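Local coordinates for argonaute (Methanocaldococcus jannaschii, PDB 5G5S), which uses short single-stranded DNA guides to bind complementary DNA targets and slice them, possibly in defence against invading genetic elements, at residues Y142-N156 with K604-F618. Residues are numbered along the deposited sequence; the frame is centred on the assembly and turned at random.
Sequences YEVKKHDGDYYLILN and KYKVFTSDYRIGSVF
F618, the last residue of strand 614-618, packs its ring against H147 by a face and against Y152 by an edge, at the end of the beta-hairpin of strands 134-147 and 150-163 that the type II' turn H147-D150 closes; this aromatic cluster is the tight part of the contact. With CG of F618 anti to the backbone N (chi1 -166°), the phenyl ring is carried away from that N and lies beside H147. The H147 imidazole lies over one face of the phenyl ring as an offset stack, planes at 22° and centroids 4.5 Å apart, and H147 CB adds a CH-pi contact over that face. CZ of F618 meets the face of the Y152 ring edge-to-face, 3.6 Å from Y152 CG. The I154 and F618 side chains run past each other in opposite directions, I154 CD1 lying 3.8 Å from F618 CE2 and also touching Y605 CE1. The K145 chain, bent at chi2 and chi3, crosses the Y605 hydroxyl with its methylenes, CG lying 3.4 Å from OH; that hydroxyl is hydrogen-bonded to D621, and K145 NZ is held by G619 and by a salt bridge with E101.

The solvent side is looser. K604 lays its aliphatic chain across E143 CB, but the salt bridge from K604 NZ to E143 OE2 is long, 3.7 Å, between two partly exposed residues. N156 and K606 are buried but weakly bonded: K606 NZ lies 3.2 Å from both N156 OD1, its weak acceptor, and N156 ND2, a donor bonded to E141. Its bond to Y605 O, from above the carbonyl plane, is shorter, 3.0 Å.

The contact thus joins the hairpin to the Piwi domain. Strand 614-618 approaches strand 142-147 nearly perpendicularly, at 95°, and pairs with strand 302-308. I12 of strand 7-12 touches F618, while helix 97-111 packs against Y142, V144 and Y151 of the hairpin.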
loop_
_atom_site.group_PDB
_atom_site.type_symbol
_atom_site.label_atom_id
_atom_site.label_comp_id
_atom_site.label_asym_id
_atom_site.label_seq_id
_atom_site.Cartn_x
_atom_site.Cartn_y
_atom_site.Cartn_z
ATOM N N TYR A 142 10.282 18.050 2.060
ATOM C CA TYR A 142 10.209 18.703 3.353
ATOM C C TYR A 142 8.787 19.020 3.789
ATOM O O TYR A 142 7.889 19.202 2.966
ATOM C CB TYR A 142 11.110 19.955 3.381
ATOM C CG TYR A 142 10.568 21.083 2.534
ATOM C CD1 TYR A 142 10.684 21.058 1.145
ATOM C CD2 TYR A 142 9.904 22.159 3.114
ATOM C CE1 TYR A 142 10.099 22.043 0.354
ATOM C CE2 TYR A 142 9.325 23.157 2.335
ATOM C CZ TYR A 142 9.443 23.106 0.955
ATOM O OH TYR A 142 8.909 24.111 0.191
ATOM N N GLU A 143 8.611 19.105 5.106
ATOM C CA GLU A 143 7.370 19.424 5.796
ATOM C C GLU A 143 7.739 20.060 7.122
ATOM O O GLU A 143 8.849 19.848 7.612
ATOM C CB GLU A 143 6.638 18.111 6.093
ATOM C CG GLU A 143 5.130 18.185 5.993
ATOM C CD GLU A 143 4.481 16.821 6.133
ATOM O OE1 GLU A 143 4.784 16.119 7.126
ATOM O OE2 GLU A 143 3.696 16.440 5.235
ATOM N N VAL A 144 6.826 20.839 7.713
ATOM C CA VAL A 144 7.056 21.402 9.043
ATOM C C VAL A 144 6.064 20.846 10.056
ATOM O O VAL A 144 4.908 20.594 9.718
ATOM C CB VAL A 144 7.461 22.906 9.192
ATOM C CG1 VAL A 144 7.558 23.618 7.858
ATOM C CG2 VAL A 144 6.592 23.677 10.183
ATOM N N LYS A 145 6.554 20.558 11.265
ATOM C CA LYS A 145 5.764 19.970 12.340
ATOM C C LYS A 145 5.913 20.740 13.613
ATOM O O LYS A 145 7.029 21.120 13.976
ATOM C CB LYS A 145 6.116 18.481 12.550
ATOM C CG LYS A 145 5.588 17.524 11.454
ATOM C CD LYS A 145 4.048 17.448 11.319
ATOM C CE LYS A 145 3.340 17.034 12.588
ATOM N NZ LYS A 145 1.875 17.256 12.492
ATOM N N LYS A 146 4.785 21.007 14.290
ATOM C CA LYS A 146 4.808 21.675 15.572
ATOM C C LYS A 146 4.767 20.586 16.627
ATOM O O LYS A 146 3.860 19.756 16.625
ATOM C CB LYS A 146 3.669 22.691 15.752
ATOM C CG LYS A 146 4.004 23.676 16.877
ATOM C CD LYS A 146 2.867 24.623 17.235
ATOM C CE LYS A 146 3.306 25.533 18.350
ATOM N NZ LYS A 146 2.179 26.286 18.945
ATOM N N HIS A 147 5.831 20.503 17.409
ATOM C CA HIS A 147 5.935 19.564 18.512
ATOM C C HIS A 147 6.210 20.471 19.695
ATOM O O HIS A 147 7.120 21.302 19.630
ATOM C CB HIS A 147 7.064 18.566 18.300
ATOM C CG HIS A 147 7.076 17.457 19.300
ATOM N ND1 HIS A 147 6.075 16.516 19.376
ATOM C CD2 HIS A 147 7.965 17.139 20.268
ATOM C CE1 HIS A 147 6.344 15.667 20.349
ATOM N NE2 HIS A 147 7.487 16.022 20.905
ATOM N N ASP A 148 5.424 20.303 20.759
ATOM C CA ASP A 148 5.470 21.176 21.934
ATOM C C ASP A 148 5.225 22.582 21.399
ATOM O O ASP A 148 4.240 22.811 20.703
ATOM C CB ASP A 148 6.733 21.044 22.793
ATOM C CG ASP A 148 6.736 19.783 23.616
ATOM O OD1 ASP A 148 6.107 18.798 23.188
ATOM O OD2 ASP A 148 7.358 19.775 24.692
ATOM N N GLY A 149 6.090 23.526 21.734
ATOM C CA GLY A 149 5.930 24.882 21.247
ATOM C C GLY A 149 6.894 25.215 20.132
ATOM O O GLY A 149 7.029 26.365 19.740
ATOM N N ASP A 150 7.566 24.198 19.619
ATOM C CA ASP A 150 8.590 24.385 18.603
ATOM C C ASP A 150 8.215 23.817 17.249
ATOM O O ASP A 150 7.428 22.875 17.163
ATOM C CB ASP A 150 9.939 23.819 19.076
ATOM C CG ASP A 150 10.497 24.479 20.327
ATOM O OD1 ASP A 150 10.468 25.736 20.406
ATOM O OD2 ASP A 150 11.000 23.745 21.207
ATOM N N TYR A 151 8.802 24.398 16.191
ATOM C CA TYR A 151 8.621 23.987 14.800
ATOM C C TYR A 151 9.853 23.268 14.314
ATOM O O TYR A 151 10.977 23.744 14.500
ATOM C CB TYR A 151 8.272 25.181 13.897
ATOM C CG TYR A 151 6.972 25.835 14.300
ATOM C CD1 TYR A 151 5.756 25.378 13.801
ATOM C CD2 TYR A 151 6.948 26.862 15.242
ATOM C CE1 TYR A 151 4.551 25.952 14.197
ATOM C CE2 TYR A 151 5.747 27.436 15.654
ATOM C CZ TYR A 151 4.551 26.976 15.130
ATOM O OH TYR A 151 3.366 27.523 15.536
ATOM N N TYR A 152 9.631 22.097 13.720
ATOM C CA TYR A 152 10.665 21.215 13.200
ATOM C C TYR A 152 10.480 21.034 11.743
ATOM O O TYR A 152 9.353 20.897 11.286
ATOM C CB TYR A 152 10.592 19.833 13.896
ATOM C CG TYR A 152 10.912 19.901 15.375
ATOM C CD1 TYR A 152 9.933 20.250 16.309
ATOM C CD2 TYR A 152 12.201 19.655 15.843
ATOM C CE1 TYR A 152 10.227 20.332 17.668
ATOM C CE2 TYR A 152 12.516 19.775 17.195
ATOM C CZ TYR A 152 11.525 20.107 18.105
ATOM O OH TYR A 152 11.840 20.197 19.442
ATOM N N LEU A 153 11.573 21.009 10.996
ATOM C CA LEU A 153 11.489 20.697 9.580
ATOM C C LEU A 153 11.770 19.212 9.437
ATOM O O LEU A 153 12.773 18.724 9.964
ATOM C CB LEU A 153 12.446 21.529 8.699
ATOM C CG LEU A 153 12.161 21.423 7.175
ATOM C CD1 LEU A 153 11.078 22.406 6.729
ATOM C CD2 LEU A 153 13.419 21.625 6.358
ATOM N N ILE A 154 10.854 18.486 8.779
ATOM C CA ILE A 154 11.016 17.063 8.473
ATOM C C ILE A 154 11.769 17.077 7.149
ATOM O O ILE A 154 11.316 17.698 6.186
ATOM C CB ILE A 154 9.663 16.280 8.410
ATOM C CG1 ILE A 154 8.745 16.558 9.632
ATOM C CG2 ILE A 154 9.867 14.781 8.170
ATOM C CD1 ILE A 154 9.373 16.411 11.042
ATOM N N LEU A 155 12.960 16.488 7.134
ATOM C CA LEU A 155 13.821 16.487 5.958
ATOM C C LEU A 155 14.081 15.063 5.455
ATOM O O LEU A 155 14.620 14.227 6.179
ATOM C CB LEU A 155 15.122 17.244 6.283
ATOM C CG LEU A 155 15.927 17.837 5.129
ATOM C CD1 LEU A 155 15.092 18.812 4.294
ATOM C CD2 LEU A 155 17.155 18.552 5.672
ATOM N N ASN A 156 13.636 14.785 4.226
ATOM C CA ASN A 156 13.777 13.474 3.618
ATOM C C ASN A 156 14.542 13.555 2.310
ATOM O O ASN A 156 14.325 14.468 1.523
ATOM C CB ASN A 156 12.403 12.839 3.396
ATOM C CG ASN A 156 12.405 11.332 3.359
ATOM O OD1 ASN A 156 13.282 10.670 3.923
ATOM N ND2 ASN A 156 11.392 10.755 2.721
ATOM N N LYS A 604 7.116 11.393 4.927
ATOM C CA LYS A 604 8.421 12.045 5.017
ATOM C C LYS A 604 9.270 11.676 6.243
ATOM O O LYS A 604 10.446 12.045 6.279
ATOM C CB LYS A 604 8.238 13.572 4.916
ATOM C CG LYS A 604 7.483 13.986 3.652
ATOM C CD LYS A 604 7.377 15.483 3.581
ATOM C CE LYS A 604 6.881 15.996 2.244
ATOM N NZ LYS A 604 5.426 15.785 2.080
ATOM N N TYR A 605 8.694 10.960 7.237
ATOM C CA TYR A 605 9.409 10.577 8.466
ATOM C C TYR A 605 10.415 9.479 8.263
ATOM O O TYR A 605 10.188 8.576 7.466
ATOM C CB TYR A 605 8.457 10.160 9.604
ATOM C CG TYR A 605 7.615 11.273 10.190
ATOM C CD1 TYR A 605 8.154 12.182 11.095
ATOM C CD2 TYR A 605 6.250 11.347 9.931
ATOM C CE1 TYR A 605 7.365 13.167 11.689
ATOM C CE2 TYR A 605 5.457 12.334 10.502
ATOM C CZ TYR A 605 6.018 13.245 11.383
ATOM O OH TYR A 605 5.234 14.221 11.938
ATOM N N LYS A 606 11.514 9.536 9.035
ATOM C CA LYS A 606 12.582 8.542 9.074
ATOM C C LYS A 606 13.040 8.415 10.503
ATOM O O LYS A 606 13.268 9.431 11.157
ATOM C CB LYS A 606 13.800 8.951 8.203
ATOM C CG LYS A 606 13.601 8.913 6.697
ATOM C CD LYS A 606 13.307 7.507 6.147
ATOM C CE LYS A 606 12.665 7.541 4.772
ATOM N NZ LYS A 606 11.345 8.242 4.756
ATOM N N VAL A 607 13.195 7.175 10.983
ATOM C CA VAL A 607 13.707 6.877 12.327
ATOM C C VAL A 607 15.111 6.314 12.133
ATOM O O VAL A 607 15.287 5.311 11.440
ATOM C CB VAL A 607 12.797 5.934 13.161
ATOM C CG1 VAL A 607 13.207 5.952 14.633
ATOM C CG2 VAL A 607 11.326 6.314 13.018
ATOM N N PHE A 608 16.120 6.995 12.701
ATOM C CA PHE A 608 17.515 6.605 12.544
ATOM C C PHE A 608 17.872 5.420 13.464
ATOM O O PHE A 608 18.637 5.575 14.418
ATOM C CB PHE A 608 18.452 7.824 12.725
ATOM C CG PHE A 608 18.152 9.080 11.921
ATOM C CD1 PHE A 608 17.350 9.030 10.778
ATOM C CD2 PHE A 608 18.717 10.302 12.275
ATOM C CE1 PHE A 608 17.071 10.189 10.046
ATOM C CE2 PHE A 608 18.467 11.453 11.522
ATOM C CZ PHE A 608 17.651 11.389 10.413
ATOM N N THR A 609 17.267 4.239 13.179
ATOM C CA THR A 609 17.459 2.989 13.924
ATOM C C THR A 609 17.145 1.720 13.120
ATOM O O THR A 609 16.337 1.744 12.189
ATOM C CB THR A 609 16.665 2.994 15.253
ATOM O OG1 THR A 609 17.131 1.897 16.039
ATOM C CG2 THR A 609 15.133 2.874 15.053
ATOM N N SER A 610 17.714 0.598 13.557
ATOM C CA SER A 610 17.459 -0.714 12.967
ATOM C C SER A 610 16.468 -1.488 13.845
ATOM O O SER A 610 16.048 -2.591 13.486
ATOM C CB SER A 610 18.759 -1.489 12.784
ATOM O OG SER A 610 19.590 -0.820 11.851
ATOM N N ASP A 611 16.080 -0.893 14.986
ATOM C CA ASP A 611 15.100 -1.460 15.913
ATOM C C ASP A 611 13.675 -1.352 15.315
ATOM O O ASP A 611 13.424 -0.533 14.427
ATOM C CB ASP A 611 15.204 -0.787 17.299
ATOM C CG ASP A 611 14.439 -1.467 18.431
ATOM O OD1 ASP A 611 14.103 -2.675 18.291
ATOM O OD2 ASP A 611 14.170 -0.794 19.454
ATOM N N TYR A 612 12.774 -2.219 15.776
ATOM C CA TYR A 612 11.414 -2.358 15.280
ATOM C C TYR A 612 10.480 -2.726 16.425
ATOM O O TYR A 612 10.954 -2.926 17.541
ATOM C CB TYR A 612 11.376 -3.426 14.162
ATOM C CG TYR A 612 11.764 -4.819 14.625
ATOM C CD1 TYR A 612 13.102 -5.189 14.747
ATOM C CD2 TYR A 612 10.793 -5.766 14.939
ATOM C CE1 TYR A 612 13.462 -6.452 15.212
ATOM C CE2 TYR A 612 11.143 -7.035 15.403
ATOM C CZ TYR A 612 12.479 -7.384 15.510
ATOM O OH TYR A 612 12.823 -8.653 15.918
ATOM N N ARG A 613 9.152 -2.850 16.144
ATOM C CA ARG A 613 8.110 -3.144 17.140
ATOM C C ARG A 613 8.041 -1.908 18.078
ATOM O O ARG A 613 7.790 -2.041 19.272
ATOM C CB ARG A 613 8.432 -4.463 17.889
ATOM C CG ARG A 613 7.279 -5.114 18.637
ATOM C CD ARG A 613 7.750 -6.374 19.354
ATOM N NE ARG A 613 7.914 -6.142 20.790
ATOM C CZ ARG A 613 8.239 -7.073 21.685
ATOM N NH1 ARG A 613 8.467 -8.324 21.300
ATOM N NH2 ARG A 613 8.341 -6.759 22.970
ATOM N N ILE A 614 8.251 -0.694 17.490
ATOM C CA ILE A 614 8.280 0.606 18.172
ATOM C C ILE A 614 7.325 1.646 17.574
ATOM O O ILE A 614 7.059 1.646 16.370
ATOM C CB ILE A 614 9.733 1.165 18.362
ATOM C CG1 ILE A 614 10.469 1.347 17.008
ATOM C CG2 ILE A 614 10.542 0.309 19.354
ATOM C CD1 ILE A 614 11.646 2.320 17.048
ATOM N N GLY A 615 6.841 2.532 18.436
ATOM C CA GLY A 615 5.910 3.587 18.069
ATOM C C GLY A 615 6.053 4.826 18.918
ATOM O O GLY A 615 6.368 4.739 20.109
ATOM N N SER A 616 5.835 5.998 18.303
ATOM C CA SER A 616 5.898 7.286 18.997
ATOM C C SER A 616 4.898 8.281 18.393
ATOM O O SER A 616 4.206 7.942 17.431
ATOM C CB SER A 616 7.318 7.840 18.999
ATOM O OG SER A 616 7.440 8.907 19.921
ATOM N N VAL A 617 4.754 9.471 19.015
ATOM C CA VAL A 617 3.832 10.521 18.573
ATOM C C VAL A 617 4.629 11.820 18.383
ATOM O O VAL A 617 5.275 12.288 19.317
ATOM C CB VAL A 617 2.611 10.704 19.529
ATOM C CG1 VAL A 617 1.758 11.909 19.131
ATOM C CG2 VAL A 617 1.748 9.444 19.592
ATOM N N PHE A 618 4.607 12.382 17.169
ATOM C CA PHE A 618 5.308 13.631 16.900
ATOM C C PHE A 618 4.318 14.662 16.357
ATOM O O PHE A 618 3.797 14.497 15.243
ATOM C CB PHE A 618 6.505 13.411 15.961
ATOM C CG PHE A 618 7.457 14.581 15.896
ATOM C CD1 PHE A 618 8.262 14.906 16.985
ATOM C CD2 PHE A 618 7.570 15.341 14.739
ATOM C CE1 PHE A 618 9.152 15.981 16.921
ATOM C CE2 PHE A 618 8.449 16.425 14.679
ATOM C CZ PHE A 618 9.231 16.740 15.773
#